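Local coordinates for protein DNA polymerase III, beta subunit (PDB 1VPK) that probably tethers DNA polymerases and other proteins to DNA and gives them processivity, as a ring-shaped head-to-tail homodimer that encircles the double helix, at residues 152-157 with 209-214; 144-149 with 176-181; 24-29 with 89-94. One frame throughout, in Å; residues are numbered along the deposited sequence.

Interaction 1 (152-157 with 209-214); sequences KVIFAA and SMKEVQ
The backbones at I154 and M210, the nearest pair, keep their CA atoms 7.9 Å apart, and one isoleucine side chain bridges that gap from segment 152-157 to the flank of helix 207-218. I154 sends CG1 opposite its backbone N (chi1 -162°) and stays extended at chi2, which carries CD1 straight out to that helix. There CD1 rests on CB of M210 at 3.7 Å, with CG of K211 next to it at 4.3 Å. M210 turns the rest of its bent chain to V169 and W171 of the neighbouring sheet, while one helical turn on, Q214 turns one face of its amide to the isoleucine. CD1 and CG2 of I154 both lie over that face, CD1 3.8 Å from OE1 of Q214 and CG2 4.0 Å from NE2 of Q214. With an alanine in place of Q214, I154 would probably lose the flat face over which its two methyls lie, and a gap would open between the two segments. Both segments belong to the central domain of the clamp. Across this join the grip is van der Waals alone, so it depends on shape fit rather than on paired charges or hydrogen bonds.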
loop_
_atom_site.group_PDB
_atom_site.type_symbol
_atom_site.label_atom_id
_atom_site.label_comp_id
_atom_site.label_asym_id
_atom_site.label_seq_id
_atom_site.Cartn_x
_atom_site.Cartn_y
_atom_site.Cartn_z
ATOM N N LYS A 152 1.513 -6.385 -21.126
ATOM C CA LYS A 152 0.168 -6.768 -21.537
ATOM C C LYS A 152 -0.106 -8.249 -21.334
ATOM O O LYS A 152 -1.256 -8.644 -21.339
ATOM C CB LYS A 152 -0.118 -6.279 -22.979
ATOM C CG LYS A 152 -0.582 -4.846 -22.969
ATOM C CD LYS A 152 -0.812 -4.259 -24.320
ATOM C CE LYS A 152 -1.163 -2.750 -24.172
ATOM N NZ LYS A 152 -1.902 -2.159 -25.357
ATOM N N VAL A 153 0.922 -9.064 -21.081
ATOM C CA VAL A 153 0.706 -10.494 -20.885
ATOM C C VAL A 153 1.134 -11.084 -19.546
ATOM O O VAL A 153 0.553 -12.070 -19.135
ATOM C CB VAL A 153 1.383 -11.375 -21.998
ATOM C CG1 VAL A 153 0.963 -10.876 -23.440
ATOM C CG2 VAL A 153 2.873 -11.416 -21.837
ATOM N N ILE A 154 2.169 -10.511 -18.904
ATOM C CA ILE A 154 2.863 -11.201 -17.812
ATOM C C ILE A 154 1.972 -11.512 -16.611
ATOM O O ILE A 154 2.173 -12.499 -15.944
ATOM C CB ILE A 154 4.166 -10.444 -17.366
ATOM C CG1 ILE A 154 5.083 -11.391 -16.574
ATOM C CG2 ILE A 154 3.824 -9.124 -16.632
ATOM C CD1 ILE A 154 6.483 -10.857 -16.433
ATOM N N PHE A 155 0.970 -10.689 -16.372
ATOM C CA PHE A 155 -0.001 -10.935 -15.301
ATOM C C PHE A 155 -0.779 -12.249 -15.369
ATOM O O PHE A 155 -1.334 -12.685 -14.370
ATOM C CB PHE A 155 -1.024 -9.813 -15.205
ATOM C CG PHE A 155 -2.109 -9.881 -16.268
ATOM C CD1 PHE A 155 -1.924 -9.278 -17.515
ATOM C CD2 PHE A 155 -3.323 -10.485 -15.996
ATOM C CE1 PHE A 155 -2.909 -9.322 -18.449
ATOM C CE2 PHE A 155 -4.322 -10.544 -16.944
ATOM C CZ PHE A 155 -4.107 -9.950 -18.175
ATOM N N ALA A 156 -0.879 -12.845 -16.561
ATOM C CA ALA A 156 -1.688 -14.038 -16.729
ATOM C C ALA A 156 -0.855 -15.330 -16.478
ATOM O O ALA A 156 -1.431 -16.421 -16.391
ATOM C CB ALA A 156 -2.311 -14.038 -18.107
ATOM N N ALA A 157 0.468 -15.204 -16.314
ATOM C CA ALA A 157 1.310 -16.362 -16.009
ATOM C C ALA A 157 0.975 -16.969 -14.673
ATOM O O ALA A 157 0.689 -16.252 -13.722
ATOM C CB ALA A 157 2.769 -15.978 -16.016
ATOM N N SER A 209 12.586 -14.995 -14.778
ATOM C CA SER A 209 13.412 -14.465 -15.846
ATOM C C SER A 209 12.736 -13.257 -16.492
ATOM O O SER A 209 13.363 -12.240 -16.727
ATOM C CB SER A 209 13.706 -15.527 -16.899
ATOM O OG SER A 209 14.651 -16.472 -16.454
ATOM N N MET A 210 11.435 -13.377 -16.711
ATOM C CA MET A 210 10.619 -12.331 -17.320
ATOM C C MET A 210 10.461 -11.050 -16.539
ATOM O O MET A 210 10.409 -9.974 -17.138
ATOM C CB MET A 210 9.247 -12.922 -17.686
ATOM C CG MET A 210 9.342 -13.911 -18.838
ATOM S SD MET A 210 10.008 -13.211 -20.354
ATOM C CE MET A 210 8.832 -11.915 -20.814
ATOM N N LYS A 211 10.433 -11.163 -15.210
ATOM C CA LYS A 211 10.471 -10.017 -14.324
ATOM C C LYS A 211 11.816 -9.267 -14.390
ATOM O O LYS A 211 11.884 -8.026 -14.251
ATOM C CB LYS A 211 10.143 -10.468 -12.902
ATOM C CG LYS A 211 8.643 -10.871 -12.770
ATOM C CD LYS A 211 8.256 -11.220 -11.332
ATOM C CE LYS A 211 6.808 -11.854 -11.145
ATOM N NZ LYS A 211 6.825 -12.803 -9.923
ATOM N N GLU A 212 12.887 -10.003 -14.645
ATOM C CA GLU A 212 14.161 -9.352 -14.872
ATOM C C GLU A 212 14.120 -8.679 -16.252
ATOM O O GLU A 212 14.611 -7.579 -16.393
ATOM C CB GLU A 212 15.347 -10.327 -14.712
ATOM C CG GLU A 212 16.698 -9.730 -15.063
ATOM C CD GLU A 212 17.078 -8.440 -14.324
ATOM O OE1 GLU A 212 16.528 -8.060 -13.258
ATOM O OE2 GLU A 212 18.029 -7.808 -14.791
ATOM N N VAL A 213 13.519 -9.316 -17.248
ATOM C CA VAL A 213 13.397 -8.702 -18.584
ATOM C C VAL A 213 12.707 -7.344 -18.451
ATOM O O VAL A 213 13.230 -6.319 -18.938
ATOM C CB VAL A 213 12.659 -9.638 -19.584
ATOM C CG1 VAL A 213 12.274 -8.914 -20.857
ATOM C CG2 VAL A 213 13.565 -10.811 -19.943
ATOM N N GLN A 214 11.590 -7.339 -17.716
ATOM C CA GLN A 214 10.799 -6.150 -17.504
ATOM C C GLN A 214 11.637 -5.090 -16.771
ATOM O O GLN A 214 11.565 -3.887 -17.062
ATOM C CB GLN A 214 9.606 -6.464 -16.628
ATOM C CG GLN A 214 8.380 -6.941 -17.290
ATOM C CD GLN A 214 7.185 -6.739 -16.359
ATOM O OE1 GLN A 214 7.154 -7.286 -15.242
ATOM N NE2 GLN A 214 6.234 -5.922 -16.787
#

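Interaction 2 (144-149 with 176-181); sequences SLLEEM and NLLRLV
The carbonyl O of L178 has the methyl CE of M149 3.5 Å away, a van der Waals approach rather than a bond; the L178 backbone itself pairs with E193 on the neighbouring strand. The methionine reaches there because its chain runs out straight from CG and bends only at its last torsion (chi3 68°), which swings CE toward the strand. On the way SD passes CD2 of L178 at 4.1 Å. That same CD2 also takes CD1 of L146, 3.8 Å off, so this one methyl meets two residues of the same helix face, one turn apart, with the L146 side chain lying nearly perpendicular to that of L178. This is the helix-on-sheet layer of a sliding-clamp domain: helix 143-153 lies over strand 177-183; the axes of 144-149 and 177-181 come within 10.2 Å and run 29° from parallel, and alternate strand residues, L178 and L180, face the helix while R179 points the other way and forms a salt bridge with E192. Further along, L180 sets CG opposite its carbonyl carbon (chi1 -63°) and presents CD1 to CB of M149 at 3.9 Å. W171 of strand 168-174 packs against both leucines, and Y368 of strand 368-372 touches M149.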
loop_
_atom_site.group_PDB
_atom_site.type_symbol
_atom_site.label_atom_id
_atom_site.label_comp_id
_atom_site.label_asym_id
_atom_site.label_seq_id
_atom_site.Cartn_x
_atom_site.Cartn_y
_atom_site.Cartn_z
ATOM N N SER A 144 10.574 0.163 -25.982
ATOM C CA SER A 144 9.235 0.538 -25.519
ATOM C C SER A 144 8.165 -0.447 -26.010
ATOM O O SER A 144 7.246 -0.780 -25.283
ATOM C CB SER A 144 8.872 1.940 -26.034
ATOM O OG SER A 144 9.997 2.819 -25.958
ATOM N N LEU A 145 8.281 -0.892 -27.254
ATOM C CA LEU A 145 7.345 -1.876 -27.795
ATOM C C LEU A 145 7.393 -3.185 -27.028
ATOM O O LEU A 145 6.375 -3.762 -26.677
ATOM C CB LEU A 145 7.702 -2.170 -29.249
ATOM C CG LEU A 145 6.700 -3.022 -30.033
ATOM C CD1 LEU A 145 5.395 -2.260 -30.147
ATOM C CD2 LEU A 145 7.247 -3.284 -31.422
ATOM N N LEU A 146 8.593 -3.690 -26.809
ATOM C CA LEU A 146 8.735 -4.959 -26.094
ATOM C C LEU A 146 8.260 -4.828 -24.641
ATOM O O LEU A 146 7.611 -5.716 -24.135
ATOM C CB LEU A 146 10.163 -5.450 -26.151
ATOM C CG LEU A 146 10.405 -6.813 -25.483
ATOM C CD1 LEU A 146 9.613 -7.915 -26.159
ATOM C CD2 LEU A 146 11.919 -7.116 -25.478
ATOM N N GLU A 147 8.558 -3.703 -23.998
ATOM C CA GLU A 147 8.067 -3.434 -22.641
ATOM C C GLU A 147 6.567 -3.547 -22.550
ATOM O O GLU A 147 6.041 -4.219 -21.677
ATOM C CB GLU A 147 8.463 -2.032 -22.162
ATOM C CG GLU A 147 8.279 -1.843 -20.653
ATOM C CD GLU A 147 6.917 -1.237 -20.223
ATOM O OE1 GLU A 147 6.199 -0.619 -21.052
ATOM O OE2 GLU A 147 6.567 -1.342 -19.013
ATOM N N GLU A 148 5.892 -2.854 -23.470
ATOM C CA GLU A 148 4.433 -2.884 -23.602
ATOM C C GLU A 148 3.867 -4.284 -23.830
ATOM O O GLU A 148 2.900 -4.692 -23.174
ATOM C CB GLU A 148 4.010 -1.916 -24.721
ATOM C CG GLU A 148 2.575 -2.036 -25.197
ATOM C CD GLU A 148 2.204 -0.933 -26.238
ATOM O OE1 GLU A 148 3.142 -0.351 -26.859
ATOM O OE2 GLU A 148 0.984 -0.651 -26.411
ATOM N N MET A 149 4.471 -5.029 -24.741
ATOM C CA MET A 149 4.048 -6.379 -24.977
ATOM C C MET A 149 4.186 -7.213 -23.704
ATOM O O MET A 149 3.279 -7.966 -23.370
ATOM C CB MET A 149 4.872 -7.011 -26.090
ATOM C CG MET A 149 4.731 -6.330 -27.479
ATOM S SD MET A 149 5.652 -7.227 -28.729
ATOM C CE MET A 149 4.682 -8.715 -28.793
ATOM N N ASN A 176 9.430 -11.268 -39.395
ATOM C CA ASN A 176 8.926 -9.961 -39.023
ATOM C C ASN A 176 7.715 -9.989 -38.055
ATOM O O ASN A 176 6.752 -9.189 -38.259
ATOM C CB ASN A 176 8.623 -9.131 -40.267
ATOM C CG ASN A 176 9.872 -8.798 -41.083
ATOM O OD1 ASN A 176 10.963 -8.666 -40.553
ATOM N ND2 ASN A 176 9.704 -8.652 -42.362
ATOM N N LEU A 177 7.810 -10.848 -36.978
ATOM C CA LEU A 177 6.654 -11.023 -36.069
ATOM C C LEU A 177 7.073 -11.672 -34.756
ATOM O O LEU A 177 7.787 -12.675 -34.761
ATOM C CB LEU A 177 5.563 -11.884 -36.720
ATOM C CG LEU A 177 4.155 -12.004 -36.117
ATOM C CD1 LEU A 177 3.467 -10.652 -36.130
ATOM C CD2 LEU A 177 3.287 -12.992 -36.938
ATOM N N LEU A 178 6.605 -11.093 -33.649
ATOM C CA LEU A 178 6.797 -11.638 -32.318
ATOM C C LEU A 178 5.468 -11.688 -31.620
ATOM O O LEU A 178 4.701 -10.723 -31.646
ATOM C CB LEU A 178 7.723 -10.741 -31.485
ATOM C CG LEU A 178 7.915 -11.060 -30.004
ATOM C CD1 LEU A 178 8.690 -12.337 -29.860
ATOM C CD2 LEU A 178 8.663 -9.937 -29.293
ATOM N N ARG A 179 5.224 -12.823 -30.985
ATOM C CA ARG A 179 4.065 -13.040 -30.152
ATOM C C ARG A 179 4.544 -13.530 -28.817
ATOM O O ARG A 179 5.401 -14.388 -28.739
ATOM C CB ARG A 179 3.156 -14.100 -30.774
ATOM C CG ARG A 179 1.947 -14.505 -29.932
ATOM C CD ARG A 179 1.116 -15.642 -30.592
ATOM N NE ARG A 179 0.435 -15.256 -31.820
ATOM C CZ ARG A 179 -0.470 -16.035 -32.441
ATOM N NH1 ARG A 179 -0.811 -17.209 -31.934
ATOM N NH2 ARG A 179 -1.051 -15.631 -33.532
ATOM N N LEU A 180 3.940 -12.978 -27.772
ATOM C CA LEU A 180 4.123 -13.407 -26.435
ATOM C C LEU A 180 2.825 -13.954 -25.888
ATOM O O LEU A 180 1.769 -13.385 -26.138
ATOM C CB LEU A 180 4.538 -12.220 -25.575
ATOM C CG LEU A 180 5.849 -11.517 -25.887
ATOM C CD1 LEU A 180 6.105 -10.439 -24.793
ATOM C CD2 LEU A 180 7.001 -12.538 -25.966
ATOM N N VAL A 181 2.915 -15.039 -25.125
ATOM C CA VAL A 181 1.740 -15.692 -24.558
ATOM C C VAL A 181 2.003 -16.079 -23.121
ATOM O O VAL A 181 3.064 -16.558 -22.795
ATOM C CB VAL A 181 1.350 -16.979 -25.329
ATOM C CG1 VAL A 181 -0.087 -17.440 -24.946
ATOM C CG2 VAL A 181 1.383 -16.738 -26.806
#

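Interaction 3 (24-29 with 89-94); sequences DKITIA and KMVKVL
I26 and V91 meet as two branched side chains set at a slant, each offering both of its CB branches to the other. The closer pair is CG2 of I26 with CG2 of V91, 4.0 Å apart; alongside it CG1 of I26 stands 4.2 Å from CG1 of V91. I26 holds CG2 opposite its backbone N, with CG1 beside that N (chi1 -70°), and this turns the fork of the side chain to the valine, whose CB also points across the gap. The CA atoms of I26 and V91, the nearest pair, are 7.9 Å apart, a span filled by the two branched side chains. I26 also packs on F45 and F47 of strand 44-50, so this buried pair belongs to the hydrophobic layer between helix and sheet in the N-terminal clamp domain. M90 and L94, on the other segment, turn instead to I110 and F117 of the second sheet.

At the outer margin K92 reaches out toward T27, its CE 4.5 Å from OG1 of T27. That is a loose contact: the T27 hydroxyl is engaged with its own helix, in a hydrogen bond with the carbonyl O of K23. On the far flank of 89-94, K89 and V93 pack on V283 and R280 of the second subunit, so this short helix lies beside the joint of the head-to-tail ring. Between the two segments, then, the chemistry is a small aliphatic patch, 129 Å² in all, bordered by the apolar part of a lysine, with no polar pairing to fix its direction.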
loop_
_atom_site.group_PDB
_atom_site.type_symbol
_atom_site.label_atom_id
_atom_site.label_comp_id
_atom_site.label_asym_id
_atom_site.label_seq_id
_atom_site.Cartn_x
_atom_site.Cartn_y
_atom_site.Cartn_z
ATOM N N ASP A 24 21.265 2.998 -10.982
ATOM C CA ASP A 24 20.707 2.390 -12.205
ATOM C C ASP A 24 21.223 0.956 -12.433
ATOM O O ASP A 24 20.442 0.033 -12.675
ATOM C CB ASP A 24 21.020 3.293 -13.408
ATOM C CG ASP A 24 20.280 4.630 -13.351
ATOM O OD1 ASP A 24 19.656 4.945 -12.299
ATOM O OD2 ASP A 24 20.326 5.373 -14.364
ATOM N N LYS A 25 22.531 0.742 -12.327
ATOM C CA LYS A 25 23.087 -0.613 -12.555
ATOM C C LYS A 25 22.759 -1.645 -11.465
ATOM O O LYS A 25 22.515 -2.827 -11.762
ATOM C CB LYS A 25 24.610 -0.533 -12.822
ATOM C CG LYS A 25 24.923 0.309 -14.072
ATOM C CD LYS A 25 24.548 -0.501 -15.355
ATOM C CE LYS A 25 24.456 0.317 -16.639
ATOM N NZ LYS A 25 25.588 1.141 -17.060
ATOM N N ILE A 26 22.737 -1.204 -10.207
ATOM C CA ILE A 26 22.278 -2.050 -9.107
ATOM C C ILE A 26 20.820 -2.447 -9.319
ATOM O O ILE A 26 20.472 -3.608 -9.188
ATOM C CB ILE A 26 22.492 -1.341 -7.745
ATOM C CG1 ILE A 26 23.997 -1.268 -7.426
ATOM C CG2 ILE A 26 21.659 -1.976 -6.629
ATOM C CD1 ILE A 26 24.603 -2.529 -7.088
ATOM N N THR A 27 19.970 -1.461 -9.611
ATOM C CA THR A 27 18.550 -1.678 -9.830
ATOM C C THR A 27 18.312 -2.653 -10.959
ATOM O O THR A 27 17.484 -3.573 -10.847
ATOM C CB THR A 27 17.844 -0.325 -10.142
ATOM O OG1 THR A 27 17.998 0.525 -9.008
ATOM C CG2 THR A 27 16.379 -0.486 -10.371
ATOM N N ILE A 28 19.041 -2.464 -12.045
ATOM C CA ILE A 28 18.886 -3.317 -13.203
ATOM C C ILE A 28 19.209 -4.774 -12.937
ATOM O O ILE A 28 18.506 -5.668 -13.425
ATOM C CB ILE A 28 19.741 -2.818 -14.379
ATOM C CG1 ILE A 28 19.068 -1.595 -14.928
ATOM C CG2 ILE A 28 19.871 -3.917 -15.492
ATOM C CD1 ILE A 28 19.903 -0.767 -15.882
ATOM N N ALA A 29 20.292 -5.010 -12.212
ATOM C CA ALA A 29 20.713 -6.355 -11.818
ATOM C C ALA A 29 19.883 -7.026 -10.743
ATOM O O ALA A 29 19.911 -8.259 -10.637
ATOM C CB ALA A 29 22.186 -6.326 -11.385
ATOM N N LYS A 89 18.896 -0.997 -0.934
ATOM C CA LYS A 89 18.369 0.075 -0.060
ATOM C C LYS A 89 19.330 1.263 0.047
ATOM O O LYS A 89 18.918 2.424 0.009
ATOM C CB LYS A 89 18.018 -0.464 1.324
ATOM C CG LYS A 89 16.862 -1.468 1.264
ATOM C CD LYS A 89 16.357 -1.860 2.639
ATOM C CE LYS A 89 15.226 -2.887 2.560
ATOM N NZ LYS A 89 14.411 -2.879 3.825
ATOM N N MET A 90 20.616 0.944 0.141
ATOM C CA MET A 90 21.626 1.927 0.342
ATOM C C MET A 90 21.737 2.885 -0.831
ATOM O O MET A 90 21.803 4.139 -0.630
ATOM C CB MET A 90 22.963 1.245 0.487
ATOM C CG MET A 90 24.045 2.206 0.495
ATOM S SD MET A 90 25.613 1.536 0.143
ATOM C CE MET A 90 25.461 1.348 -1.614
ATOM N N VAL A 91 21.796 2.326 -2.049
ATOM C CA VAL A 91 22.058 3.167 -3.219
ATOM C C VAL A 91 20.948 4.137 -3.487
ATOM O O VAL A 91 21.216 5.220 -4.044
ATOM C CB VAL A 91 22.389 2.414 -4.559
ATOM C CG1 VAL A 91 23.543 1.520 -4.330
ATOM C CG2 VAL A 91 21.174 1.667 -5.102
ATOM N N LYS A 92 19.723 3.748 -3.125
ATOM C CA LYS A 92 18.545 4.610 -3.310
ATOM C C LYS A 92 18.523 5.824 -2.389
ATOM O O LYS A 92 17.764 6.752 -2.621
ATOM C CB LYS A 92 17.228 3.803 -3.225
ATOM C CG LYS A 92 17.140 2.754 -4.386
ATOM C CD LYS A 92 15.874 1.873 -4.357
ATOM C CE LYS A 92 16.201 0.463 -4.909
ATOM N NZ LYS A 92 15.012 -0.330 -5.447
ATOM N N VAL A 93 19.371 5.845 -1.364
ATOM C CA VAL A 93 19.431 6.996 -0.453
ATOM C C VAL A 93 20.774 7.756 -0.405
ATOM O O VAL A 93 20.901 8.707 0.365
ATOM C CB VAL A 93 19.012 6.579 1.010
ATOM C CG1 VAL A 93 17.577 6.003 1.026
ATOM C CG2 VAL A 93 19.983 5.566 1.589
ATOM N N LEU A 94 21.774 7.351 -1.188
ATOM C CA LEU A 94 23.026 8.109 -1.243
ATOM C C LEU A 94 22.651 9.543 -1.655
ATOM O O LEU A 94 21.898 9.712 -2.575
ATOM C CB LEU A 94 24.011 7.484 -2.242
ATOM C CG LEU A 94 24.469 6.059 -1.825
ATOM C CD1 LEU A 94 25.327 5.436 -2.905
ATOM C CD2 LEU A 94 25.203 6.065 -0.472
#

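From the N terminus, interaction 3 comes first: 24-29 meets 89-94 after a 59-residue loop and joins the two helices of the N-terminal domain. The other two contacts follow in the central domain, and they cross. Interaction 2 opens at 144-149 and interaction 1 at 152-157, both on helix 143-153; 176-181 closes interaction 2 and 209-214 closes interaction 1. One helix is thereby tied to the sheet through 144-149 and to helix 207-218 through 152-157, and V153 CG1 lies 3.8 Å from L180 O where the two meet. Interaction 1 also adjoins interaction 3 across the domain boundary, where E212 lies against I28 and A29; N215, just after 209-214, hydrogen-bonds to the T27 carbonyl.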